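Local coordinates for malonyl coenzyme A-acyl carrier protein transacylase (Helicobacter pylori, PDB 2H1Y) that probably transfers the malonyl group from malonyl-CoA to holo acyl carrier protein, giving malonyl-ACP and free CoA for fatty acid synthesis, at residues Thr162-Trp166 with Leu178-Asp184; Pro97-His103 with Phe235-Asn240; Val79-Tyr84 with Glu282-Gly286; Arg129-Met133 with Met217-Phe221; Asp141-Met145 with Met205-Ser209. One frame throughout, in Å; residues are numbered along the deposited sequence.

Overall arrangement
Contact 2 pairs two strands of the mostly parallel core sheet of the larger lobe, and contact 3 packs helix 69-90 on the end of another of its strands. Their centres are 15 Å apart, and they meet where Phe-235 CE2 touches Tyr-84 OH at 3.6 Å. Contacts 1 and 5, centres 9 Å apart, both reach the antiparallel sheet of the smaller ferredoxin-like lobe. Contact 4, between helices 119-137 and 218-228, touches contact 5 (centres about 15 Å apart): Met-133 CE packs on Ser-209 CB at 3.3 Å. The presumed active site, at the Gly-His-Ser-Leu-Gly motif that starts in contact 2, is also reached by Arg-129 of contact 4, which is hydrogen-bonded to Ser-104.

Contact 1: residues Thr162-Trp166 with Leu178-Asp184; sequences TKNVW and LAGVKDD
Asn-164 and Val-181 run side by side in the same direction, with CB of Asn-164 3.9 Å from CG2 of Val-181. Asp-184 meets the same asparagine from the first turn of helix 182-185: its OD2 is 3.8 Å from Asn-164 CB. The carboxylate and amide planes are 70° apart, so the two flat groups do not stack. Next to them Val-165 directs CG2, anti to its carbonyl carbon, at Asp-184 CB (4.1 Å). Strands 165-172 and 175-179 form a beta hairpin; Trp-166 leaves the face opposite Val-165 and presents its indole by the edge, with CE3 3.8 Å from Ala-179 O. Backbone bonds fix this register. Trp-166 and Ala-179 form an antiparallel hydrogen-bonded pair, Trp-166 N to Ala-179 O at 2.9 Å and Ala-179 N to Trp-166 O at 2.6 Å. Past the corner at Gly-180, Val-181 N bonds to Asn-164 O at 3.2 Å, which ties the residue before the helix to the type II turn Thr-162 to Val-165. Trp-166 packs on Cys-211 and Pro-212, Val-165 and Leu-178 lie on Cys-159 of helix 152-160 and on Leu-185, and strand 142-148 flanks strand 175-179 on its other edge.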
# COMPACT_ATOMS: atom_id res chain seq x y z
N THR A 162 -8.03 25.45 6.40
CA THR A 162 -8.95 25.30 5.25
C THR A 162 -9.97 24.19 5.49
O THR A 162 -9.60 23.04 5.72
CB THR A 162 -8.19 25.01 3.91
OG1 THR A 162 -7.35 26.13 3.57
CG2 THR A 162 -9.18 24.74 2.77
N LYS A 163 -11.24 24.55 5.42
CA LYS A 163 -12.33 23.59 5.56
C LYS A 163 -12.29 22.50 4.48
O LYS A 163 -12.03 22.78 3.31
CB LYS A 163 -13.71 24.29 5.56
CG LYS A 163 -13.98 25.21 6.79
CD LYS A 163 -15.48 25.65 6.88
CE LYS A 163 -15.69 26.99 7.63
NZ LYS A 163 -15.41 26.90 9.11
N ASN A 164 -12.52 21.26 4.90
CA ASN A 164 -12.75 20.13 4.02
C ASN A 164 -11.55 19.58 3.25
O ASN A 164 -11.70 18.87 2.26
CB ASN A 164 -13.97 20.38 3.13
CG ASN A 164 -15.29 20.38 3.92
OD1 ASN A 164 -16.23 21.10 3.59
ND2 ASN A 164 -15.36 19.57 4.99
N VAL A 165 -10.34 19.85 3.74
CA VAL A 165 -9.12 19.45 3.08
C VAL A 165 -8.11 18.97 4.12
O VAL A 165 -7.90 19.60 5.15
CB VAL A 165 -8.50 20.63 2.27
CG1 VAL A 165 -7.25 20.19 1.56
CG2 VAL A 165 -9.47 21.17 1.23
N TRP A 166 -7.48 17.84 3.85
CA TRP A 166 -6.52 17.27 4.77
C TRP A 166 -5.33 16.69 4.02
O TRP A 166 -5.46 16.21 2.90
CB TRP A 166 -7.17 16.15 5.58
CG TRP A 166 -8.26 16.61 6.53
CD1 TRP A 166 -8.11 16.98 7.84
CD2 TRP A 166 -9.66 16.72 6.24
NE1 TRP A 166 -9.32 17.33 8.38
CE2 TRP A 166 -10.30 17.19 7.43
CE3 TRP A 166 -10.45 16.48 5.11
CZ2 TRP A 166 -11.66 17.42 7.50
CZ3 TRP A 166 -11.80 16.71 5.18
CH2 TRP A 166 -12.40 17.19 6.37
N LEU A 178 -3.31 15.20 -0.87
CA LEU A 178 -4.34 15.82 -0.05
C LEU A 178 -5.66 15.10 -0.26
O LEU A 178 -5.89 14.52 -1.32
CB LEU A 178 -4.48 17.31 -0.34
CG LEU A 178 -3.21 18.18 -0.28
CD1 LEU A 178 -3.52 19.60 -0.73
CD2 LEU A 178 -2.48 18.16 1.06
N ALA A 179 -6.52 15.11 0.77
CA ALA A 179 -7.81 14.45 0.64
C ALA A 179 -8.93 15.42 0.99
O ALA A 179 -8.72 16.35 1.76
CB ALA A 179 -7.87 13.23 1.51
N GLY A 180 -10.11 15.19 0.43
CA GLY A 180 -11.25 16.03 0.76
C GLY A 180 -12.35 16.14 -0.27
O GLY A 180 -12.52 15.27 -1.14
N VAL A 181 -13.14 17.21 -0.13
CA VAL A 181 -14.23 17.48 -1.05
C VAL A 181 -13.59 18.08 -2.28
O VAL A 181 -12.78 19.01 -2.19
CB VAL A 181 -15.31 18.43 -0.43
CG1 VAL A 181 -16.42 18.72 -1.43
CG2 VAL A 181 -15.89 17.84 0.85
N LYS A 182 -13.94 17.49 -3.42
CA LYS A 182 -13.36 17.85 -4.71
C LYS A 182 -13.24 19.35 -4.87
O LYS A 182 -12.14 19.88 -4.88
CB LYS A 182 -14.19 17.24 -5.84
CG LYS A 182 -13.70 17.62 -7.22
CD LYS A 182 -12.56 16.73 -7.64
CE LYS A 182 -13.02 15.78 -8.71
NZ LYS A 182 -12.61 16.33 -10.01
N ASP A 183 -14.37 20.04 -4.97
CA ASP A 183 -14.35 21.48 -5.27
C ASP A 183 -13.44 22.22 -4.32
O ASP A 183 -12.74 23.14 -4.73
CB ASP A 183 -15.76 22.09 -5.24
CG ASP A 183 -16.73 21.39 -6.18
OD1 ASP A 183 -17.92 21.31 -5.80
OD2 ASP A 183 -16.34 20.91 -7.28
N ASP A 184 -13.45 21.81 -3.05
CA ASP A 184 -12.63 22.44 -2.02
C ASP A 184 -11.13 22.26 -2.28
O ASP A 184 -10.34 23.13 -1.91
CB ASP A 184 -13.00 21.89 -0.64
CG ASP A 184 -14.31 22.46 -0.11
OD1 ASP A 184 -14.30 23.62 0.35
OD2 ASP A 184 -15.33 21.74 -0.13

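Contact 2: residues Pro97-His103 with Phe235-Asn240; sequences PVFALGH and FEIISN
Phe-235 holds its CG between the backbone N and the carbonyl carbon (chi1 50°), which brings the ring up against Pro-97 and Ala-100. Pro-97 CG sits over one face, 3.9 Å from the centroid and 28° off the ring normal, a CH-pi contact; CB of Ala-100 reaches CE1 of the same ring at 3.5 Å. Phe-99 has a similar first torsion (70°) and sends its ring along the other side of the sheet, where its CD2 lies 3.5 Å from Ile-238 CG1, while Phe-99 CB lies 3.7 Å from Glu-236 CG. Ala-100 and Ile-237 are paired as neighbours in parallel strands: Ala-100 N donates to Glu-236 O at 3.1 Å, and Ala-100 O accepts from Ile-238 N at 3.1 Å. This sheet is the core of the larger lobe of the acyltransferase fold, and strand 99-102 runs into the Gly-His-Ser-Leu-Gly motif, the nucleophile elbow in relatives. Strand 15-19 continues the sheet beyond strand 99-102, and helix 266-271 covers Leu-101 and Ile-238. Glu-236 turns its carboxylate to Arg-276 in a salt bridge, while NE2 of His-103 is hydrogen-bonded to Asn-171 OD1.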
# COMPACT_ATOMS: atom_id res chain seq x y z
N PRO A 97 13.19 -10.86 6.63
CA PRO A 97 13.52 -9.45 6.51
C PRO A 97 13.67 -8.84 7.88
O PRO A 97 13.07 -9.35 8.82
CB PRO A 97 12.28 -8.86 5.85
CG PRO A 97 11.18 -9.68 6.38
CD PRO A 97 11.73 -11.08 6.50
N VAL A 98 14.44 -7.76 8.01
CA VAL A 98 14.50 -7.09 9.32
C VAL A 98 13.18 -6.39 9.67
O VAL A 98 12.73 -6.47 10.80
CB VAL A 98 15.84 -6.26 9.61
CG1 VAL A 98 16.82 -6.29 8.42
CG2 VAL A 98 15.56 -4.84 10.11
N PHE A 99 12.53 -5.76 8.69
CA PHE A 99 11.17 -5.25 8.88
C PHE A 99 10.43 -5.18 7.54
O PHE A 99 11.03 -5.41 6.48
CB PHE A 99 11.20 -3.87 9.52
CG PHE A 99 11.73 -2.78 8.61
CD1 PHE A 99 13.08 -2.43 8.64
CD2 PHE A 99 10.88 -2.13 7.71
CE1 PHE A 99 13.58 -1.43 7.79
CE2 PHE A 99 11.37 -1.14 6.86
CZ PHE A 99 12.73 -0.79 6.90
N ALA A 100 9.14 -4.86 7.59
CA ALA A 100 8.32 -4.64 6.39
C ALA A 100 7.50 -3.33 6.48
O ALA A 100 6.93 -3.03 7.52
CB ALA A 100 7.39 -5.83 6.17
N LEU A 101 7.47 -2.58 5.38
CA LEU A 101 6.79 -1.29 5.27
C LEU A 101 5.82 -1.36 4.08
O LEU A 101 6.18 -1.85 2.99
CB LEU A 101 7.80 -0.18 4.98
CG LEU A 101 7.68 1.29 5.45
CD1 LEU A 101 8.55 2.20 4.60
CD2 LEU A 101 6.28 1.88 5.52
N GLY A 102 4.61 -0.85 4.27
CA GLY A 102 3.65 -0.78 3.19
C GLY A 102 3.21 0.65 2.99
O GLY A 102 3.57 1.54 3.76
N HIS A 103 2.41 0.87 1.95
CA HIS A 103 1.80 2.18 1.73
C HIS A 103 0.28 2.06 1.66
O HIS A 103 -0.26 1.28 0.87
CB HIS A 103 2.34 2.81 0.45
CG HIS A 103 1.96 4.25 0.27
ND1 HIS A 103 0.65 4.66 0.11
CD2 HIS A 103 2.71 5.37 0.25
CE1 HIS A 103 0.62 5.97 -0.02
NE2 HIS A 103 1.85 6.43 0.06
N PHE A 235 7.96 -11.23 11.30
CA PHE A 235 8.74 -10.00 11.23
C PHE A 235 7.86 -8.81 11.61
O PHE A 235 6.64 -8.86 11.47
CB PHE A 235 9.36 -9.81 9.83
CG PHE A 235 8.37 -9.98 8.68
CD1 PHE A 235 7.49 -8.94 8.34
CD2 PHE A 235 8.33 -11.15 7.95
CE1 PHE A 235 6.58 -9.09 7.29
CE2 PHE A 235 7.44 -11.31 6.89
CZ PHE A 235 6.56 -10.26 6.55
N GLU A 236 8.50 -7.75 12.09
CA GLU A 236 7.78 -6.55 12.53
C GLU A 236 7.34 -5.70 11.35
O GLU A 236 7.93 -5.74 10.29
CB GLU A 236 8.68 -5.73 13.46
CG GLU A 236 9.87 -5.00 12.82
CD GLU A 236 10.77 -4.33 13.85
OE1 GLU A 236 11.57 -3.46 13.47
OE2 GLU A 236 10.69 -4.67 15.05
N ILE A 237 6.29 -4.91 11.53
CA ILE A 237 5.89 -4.00 10.48
C ILE A 237 5.88 -2.56 11.01
O ILE A 237 5.68 -2.35 12.21
CB ILE A 237 4.54 -4.41 9.77
CG1 ILE A 237 3.41 -3.48 10.15
CG2 ILE A 237 4.13 -5.86 10.06
CD1 ILE A 237 3.20 -2.40 9.18
N ILE A 238 6.13 -1.60 10.12
CA ILE A 238 6.18 -0.19 10.48
C ILE A 238 4.85 0.49 10.17
O ILE A 238 4.36 0.43 9.04
CB ILE A 238 7.34 0.53 9.77
CG1 ILE A 238 8.59 -0.35 9.72
CG2 ILE A 238 7.65 1.85 10.43
CD1 ILE A 238 9.25 -0.64 11.07
N SER A 239 4.26 1.14 11.17
CA SER A 239 2.96 1.76 11.01
C SER A 239 3.02 3.06 10.19
O SER A 239 3.76 3.98 10.54
CB SER A 239 2.35 2.02 12.40
OG SER A 239 1.34 3.02 12.36
N ASN A 240 2.25 3.14 9.11
CA ASN A 240 2.07 4.42 8.43
C ASN A 240 1.52 5.48 9.37
O ASN A 240 1.77 6.68 9.18
CB ASN A 240 1.13 4.31 7.23
CG ASN A 240 1.69 3.47 6.07
OD1 ASN A 240 2.88 3.17 6.00
ND2 ASN A 240 0.82 3.12 5.15

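Contact 3: residues Val79-Tyr84 with Glu282-Gly286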
# COMPACT_ATOMS: atom_id res chain seq x y z
N VAL A 79 -1.02 -9.84 -6.02
CA VAL A 79 0.30 -9.89 -6.62
C VAL A 79 1.41 -9.80 -5.53
O VAL A 79 2.39 -10.58 -5.57
CB VAL A 79 0.43 -8.85 -7.74
CG1 VAL A 79 1.84 -8.86 -8.36
CG2 VAL A 79 -0.69 -9.06 -8.80
N SER A 80 1.26 -8.91 -4.56
CA SER A 80 2.21 -8.89 -3.43
C SER A 80 2.37 -10.27 -2.78
O SER A 80 3.50 -10.72 -2.56
CB SER A 80 1.78 -7.87 -2.38
OG SER A 80 1.95 -6.56 -2.86
N TYR A 81 1.24 -10.94 -2.53
CA TYR A 81 1.23 -12.27 -1.90
C TYR A 81 2.02 -13.24 -2.73
O TYR A 81 2.88 -13.94 -2.21
CB TYR A 81 -0.20 -12.79 -1.69
CG TYR A 81 -0.27 -14.05 -0.86
CD1 TYR A 81 -0.23 -15.31 -1.47
CD2 TYR A 81 -0.37 -13.99 0.54
CE1 TYR A 81 -0.27 -16.46 -0.73
CE2 TYR A 81 -0.42 -15.15 1.31
CZ TYR A 81 -0.37 -16.39 0.66
OH TYR A 81 -0.42 -17.57 1.37
N ILE A 82 1.73 -13.27 -4.04
CA ILE A 82 2.38 -14.19 -4.97
C ILE A 82 3.88 -13.92 -5.07
O ILE A 82 4.70 -14.83 -4.94
CB ILE A 82 1.71 -14.20 -6.38
CG1 ILE A 82 0.30 -14.78 -6.28
CG2 ILE A 82 2.54 -15.00 -7.36
CD1 ILE A 82 -0.54 -14.61 -7.50
N ALA A 83 4.23 -12.65 -5.29
CA ALA A 83 5.62 -12.21 -5.24
C ALA A 83 6.33 -12.76 -4.00
O ALA A 83 7.45 -13.27 -4.11
CB ALA A 83 5.70 -10.70 -5.25
N TYR A 84 5.67 -12.67 -2.84
CA TYR A 84 6.27 -13.13 -1.59
C TYR A 84 6.50 -14.66 -1.54
O TYR A 84 7.60 -15.11 -1.20
CB TYR A 84 5.43 -12.69 -0.39
CG TYR A 84 6.07 -13.07 0.93
CD1 TYR A 84 6.00 -14.39 1.42
CD2 TYR A 84 6.73 -12.12 1.70
CE1 TYR A 84 6.59 -14.74 2.64
CE2 TYR A 84 7.30 -12.45 2.90
CZ TYR A 84 7.23 -13.76 3.37
OH TYR A 84 7.82 -14.06 4.56
N GLU A 282 10.64 -4.43 -3.20
CA GLU A 282 9.25 -4.05 -3.41
C GLU A 282 8.51 -5.29 -3.89
O GLU A 282 8.72 -5.71 -5.04
CB GLU A 282 9.09 -2.90 -4.41
CG GLU A 282 7.69 -2.30 -4.41
CD GLU A 282 7.57 -0.97 -5.14
OE1 GLU A 282 6.48 -0.38 -5.10
OE2 GLU A 282 8.55 -0.50 -5.74
N LEU A 283 7.66 -5.88 -3.03
CA LEU A 283 6.90 -7.09 -3.39
C LEU A 283 5.55 -6.76 -3.97
O LEU A 283 4.70 -6.18 -3.30
CB LEU A 283 6.73 -8.03 -2.21
CG LEU A 283 8.01 -8.47 -1.53
CD1 LEU A 283 7.66 -9.38 -0.39
CD2 LEU A 283 8.93 -9.14 -2.52
N GLY A 284 5.34 -7.16 -5.22
CA GLY A 284 4.09 -6.89 -5.89
C GLY A 284 4.29 -6.11 -7.16
O GLY A 284 5.42 -5.96 -7.64
N CYS A 285 3.20 -5.61 -7.73
CA CYS A 285 3.28 -4.92 -9.00
C CYS A 285 3.78 -3.47 -8.91
O CYS A 285 3.57 -2.80 -7.90
CB CYS A 285 1.93 -4.96 -9.68
SG CYS A 285 1.85 -3.85 -11.09
N GLY A 286 4.41 -3.02 -9.99
CA GLY A 286 4.81 -1.63 -10.21
C GLY A 286 6.17 -1.32 -9.62
O GLY A 286 6.87 -2.22 -9.15
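Ser-80 and Gly-284 lie in the tight part of this contact: their CA atoms are 3.7 Å apart, so helix 69-90 and the chain leaving strand 279-283 meet almost backbone to backbone. Gly-284 has no side chain, which lets the two backbones come this close; its phi is positive (123°). The hydroxyl of Ser-80 closes the same spot. With OG anti to its own carbonyl carbon, the group turns to Leu-283 O and donates a hydrogen bond of 2.8 Å, approaching at a C=O...O angle of 134° and tilted 31° from the carbonyl plane. One helical turn on, Ala-83 presses CB to within 3.6 Å of Gly-284 N. Equally close, CD1 of Leu-283 meets the Tyr-84 ring at its edge, 3.6 Å from CD2, and this pair is buried against Leu-17 of strand 15-19.

The side of Val-79 and Cys-285 is looser. Val-79 offers CG1, 3.6 Å from Cys-285 N, but its nearest approach to the cysteine side chain, at CB, is 4.1 Å, and Cys-285 is partly exposed. Phe-33 of helix 31-36 lies beside Val-79 and Ala-83.

Helix 69-90 thus packs on the core sheet of the larger lobe at the C-terminal end of strand 279-283. One side-chain hydrogen bond crosses between the segments; the other side-chain contacts are van der Waals. For the Ser-80 hydroxyl the bond to Leu-283 O is the main one, with a weak second one to Ile-76 O of the same helix, so this buried hydroxyl has a partner on the strand.

Contact 4: residues Arg129-Met133 with Met217-Phe221; sequences RGKMM and MIFKF
Met-132 and Met-217 make the central methionine contact between helix 119-137 and the start of helix 218-228. Met-217 holds CG between its backbone N and carbonyl carbon (chi1 82°) and bends at its last torsion (-85°), so that its methyl CE folds against Met-132 CB at 3.4 Å, a close approach. The sulfur of Met-217 touches a third methionine, with Met-133 CG 3.8 Å from SD. Met-132, extended beyond CG, reaches outward across the other helix, and its CE meets the Lys-220 chain at about a right angle, 4.0 Å from CB; Lys-220 itself is exposed.

A second group of contacts is between aliphatic carbons and an aromatic ring. The extended stem of Arg-129 runs obliquely past Phe-221. Arg-129 CB is 3.6 Å from Phe-221 CE1. Arg-129 CG is 3.7 Å from Phe-221 CZ. The guanidinium plane is tilted 62° from the ring, so the two groups do not lie flat on each other.

No hydrogen bond crosses between the segments. Around the pair of helices, Leu-260 lies against both Arg-129 and Phe-221, while Met-133 packs on Ser-209 and Leu-214 of the loop that precedes helix 218-228. The polar end of Arg-129 goes to other elements: NH1 to Gln-73 of helix 69-90, NH2 to Gln-259 of helix 249-259 and to Ser-104, the serine of the Gly-His-Ser-Leu-Gly motif after strand 99-102, which places this guanidinium at the presumed active site.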
# COMPACT_ATOMS: atom_id res chain seq x y z
N ARG A 129 -12.20 -3.38 3.00
CA ARG A 129 -11.58 -2.07 3.24
C ARG A 129 -11.88 -1.13 2.09
O ARG A 129 -12.19 0.04 2.30
CB ARG A 129 -10.07 -2.24 3.40
CG ARG A 129 -9.28 -0.99 3.85
CD ARG A 129 -7.79 -1.34 3.82
NE ARG A 129 -6.88 -0.26 4.19
CZ ARG A 129 -6.33 0.61 3.35
NH1 ARG A 129 -6.61 0.59 2.05
NH2 ARG A 129 -5.47 1.53 3.82
N GLY A 130 -11.80 -1.64 0.86
CA GLY A 130 -12.13 -0.84 -0.32
C GLY A 130 -13.60 -0.49 -0.40
O GLY A 130 -13.98 0.63 -0.78
N LYS A 131 -14.45 -1.46 -0.03
CA LYS A 131 -15.89 -1.29 -0.10
C LYS A 131 -16.32 -0.24 0.91
O LYS A 131 -17.11 0.66 0.59
CB LYS A 131 -16.57 -2.62 0.18
CG LYS A 131 -17.96 -2.73 -0.37
CD LYS A 131 -18.53 -4.13 -0.14
CE LYS A 131 -19.77 -4.35 -1.02
NZ LYS A 131 -20.67 -3.15 -1.00
N MET A 132 -15.77 -0.35 2.11
CA MET A 132 -16.11 0.58 3.18
C MET A 132 -15.59 2.00 2.93
O MET A 132 -16.23 2.99 3.29
CB MET A 132 -15.64 0.04 4.53
CG MET A 132 -16.33 -1.24 4.93
SD MET A 132 -15.62 -1.88 6.45
CE MET A 132 -16.61 -3.35 6.73
N MET A 133 -14.43 2.11 2.29
CA MET A 133 -13.92 3.41 1.87
C MET A 133 -14.85 4.05 0.82
O MET A 133 -15.10 5.26 0.86
CB MET A 133 -12.47 3.31 1.35
CG MET A 133 -11.42 3.23 2.46
SD MET A 133 -9.70 2.99 1.92
CE MET A 133 -9.54 4.28 0.67
N MET A 217 -16.21 4.39 9.22
CA MET A 217 -15.87 2.97 9.02
C MET A 217 -14.94 2.38 10.08
O MET A 217 -14.75 1.14 10.08
CB MET A 217 -15.29 2.72 7.61
CG MET A 217 -13.77 3.04 7.44
SD MET A 217 -13.06 2.67 5.80
CE MET A 217 -12.65 0.94 5.95
N ILE A 218 -14.36 3.22 10.95
CA ILE A 218 -13.33 2.73 11.90
C ILE A 218 -13.82 1.56 12.75
O ILE A 218 -13.13 0.54 12.87
CB ILE A 218 -12.62 3.83 12.79
CG1 ILE A 218 -13.60 4.53 13.75
CG2 ILE A 218 -11.87 4.83 11.93
CD1 ILE A 218 -12.98 4.95 15.12
N PHE A 219 -15.02 1.67 13.31
CA PHE A 219 -15.51 0.56 14.10
C PHE A 219 -15.76 -0.75 13.33
O PHE A 219 -15.29 -1.80 13.77
CB PHE A 219 -16.69 0.89 15.03
CG PHE A 219 -16.82 -0.11 16.11
CD1 PHE A 219 -16.07 0.03 17.28
CD2 PHE A 219 -17.55 -1.29 15.89
CE1 PHE A 219 -16.11 -0.95 18.26
CE2 PHE A 219 -17.59 -2.28 16.86
CZ PHE A 219 -16.87 -2.12 18.05
N LYS A 220 -16.50 -0.69 12.22
CA LYS A 220 -16.74 -1.88 11.38
C LYS A 220 -15.44 -2.57 10.95
O LYS A 220 -15.37 -3.80 10.89
CB LYS A 220 -17.57 -1.53 10.13
CG LYS A 220 -19.05 -1.27 10.40
CD LYS A 220 -19.95 -1.64 9.19
CE LYS A 220 -20.14 -3.18 9.02
NZ LYS A 220 -21.40 -3.54 8.29
N PHE A 221 -14.42 -1.77 10.66
CA PHE A 221 -13.15 -2.30 10.24
C PHE A 221 -12.44 -2.98 11.40
O PHE A 221 -11.94 -4.10 11.27
CB PHE A 221 -12.28 -1.22 9.60
CG PHE A 221 -11.22 -1.77 8.70
CD1 PHE A 221 -11.55 -2.58 7.62
CD2 PHE A 221 -9.89 -1.51 8.94
CE1 PHE A 221 -10.58 -3.11 6.81
CE2 PHE A 221 -8.92 -2.02 8.12
CZ PHE A 221 -9.25 -2.83 7.05

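Contact 5: residues Asp141-Met145 with Met205-Ser209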
# COMPACT_ATOMS: atom_id res chain seq x y z
N ASP A 141 -18.68 13.73 -2.83
CA ASP A 141 -17.80 14.24 -3.87
C ASP A 141 -16.36 14.28 -3.38
O ASP A 141 -15.68 15.33 -3.40
CB ASP A 141 -18.26 15.60 -4.41
CG ASP A 141 -17.64 15.93 -5.78
OD1 ASP A 141 -17.43 14.98 -6.56
OD2 ASP A 141 -17.34 17.11 -6.06
N ALA A 142 -15.90 13.12 -2.94
CA ALA A 142 -14.62 13.02 -2.29
C ALA A 142 -13.56 12.70 -3.33
O ALA A 142 -13.83 12.00 -4.31
CB ALA A 142 -14.66 11.94 -1.23
N SER A 143 -12.37 13.24 -3.12
CA SER A 143 -11.25 12.89 -3.96
C SER A 143 -9.91 13.04 -3.25
O SER A 143 -9.84 13.46 -2.09
CB SER A 143 -11.25 13.72 -5.23
OG SER A 143 -10.41 13.10 -6.18
N MET A 144 -8.85 12.67 -3.96
CA MET A 144 -7.48 12.89 -3.51
C MET A 144 -6.65 13.62 -4.58
O MET A 144 -6.89 13.47 -5.79
CB MET A 144 -6.86 11.57 -3.06
CG MET A 144 -7.33 11.19 -1.65
SD MET A 144 -6.92 9.53 -1.14
CE MET A 144 -5.27 9.72 -0.50
N MET A 145 -5.70 14.44 -4.15
CA MET A 145 -5.00 15.32 -5.07
C MET A 145 -3.50 15.37 -4.80
O MET A 145 -3.06 15.86 -3.75
CB MET A 145 -5.62 16.72 -4.98
CG MET A 145 -4.92 17.81 -5.78
SD MET A 145 -5.73 19.43 -5.67
CE MET A 145 -5.22 19.97 -4.04
N MET A 205 -10.60 8.48 -8.36
CA MET A 205 -11.38 7.80 -7.32
C MET A 205 -12.28 8.83 -6.62
O MET A 205 -11.89 10.00 -6.46
CB MET A 205 -10.45 7.14 -6.28
CG MET A 205 -9.37 8.08 -5.72
SD MET A 205 -8.01 7.24 -4.90
CE MET A 205 -7.04 6.65 -6.30
N SER A 206 -13.47 8.38 -6.22
CA SER A 206 -14.36 9.22 -5.41
C SER A 206 -14.26 8.80 -3.94
O SER A 206 -15.29 8.55 -3.29
CB SER A 206 -15.81 9.11 -5.89
OG SER A 206 -15.90 8.58 -7.20
N VAL A 207 -13.03 8.68 -3.44
CA VAL A 207 -12.76 8.42 -2.02
C VAL A 207 -11.67 9.32 -1.46
O VAL A 207 -10.68 9.62 -2.13
CB VAL A 207 -12.43 6.91 -1.68
CG1 VAL A 207 -13.59 6.02 -1.99
CG2 VAL A 207 -11.17 6.42 -2.36
N ALA A 208 -11.87 9.76 -0.23
CA ALA A 208 -10.84 10.46 0.49
C ALA A 208 -10.43 9.58 1.65
O ALA A 208 -11.17 9.47 2.63
CB ALA A 208 -11.37 11.80 0.99
N SER A 209 -9.27 8.93 1.54
CA SER A 209 -8.78 8.11 2.64
C SER A 209 -7.77 8.91 3.48
O SER A 209 -7.34 9.98 3.06
CB SER A 209 -8.16 6.85 2.11
OG SER A 209 -7.24 7.20 1.11
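Ala-142 and Ser-206 face each other at the start of strand 142-148, the first strand of the ferredoxin-like smaller lobe, whose beta-alpha-beta-beta-alpha-beta order ends with strand 199-202. The loop after that last strand bends back as residues 205-209 and lies along the first strand. Here Ala-142 O takes a CA-H...O contact from Ser-206 CA at 3.0 Å, with 140° at the hydrogen. Ala-142 CB turns to the loop and packs on Ala-208 CB at 4.0 Å, and Phe-213 covers both alanines. Ser-143 swings OG anti to its backbone N (chi1 -163°), bringing it to Met-205 O, but at 3.4 Å this hydrogen bond is weak. Met-144 points toward the loop. Its CG lies 3.7 Å from Val-207 O, and a bend at the last torsion leaves CE 3.6 Å from Ser-209 OG. Helix 119-137 lies behind Val-207, through Met-133 and Cys-137, while Val-177 and Ala-179 of strand 175-179 adjoin Met-144. The sulfur of Met-144 meets Ser-209 twice: OG is 3.3 Å away, and the backbone N makes a weak but nearly straight hydrogen bond to SD, 3.6 Å long with 166° at the hydrogen.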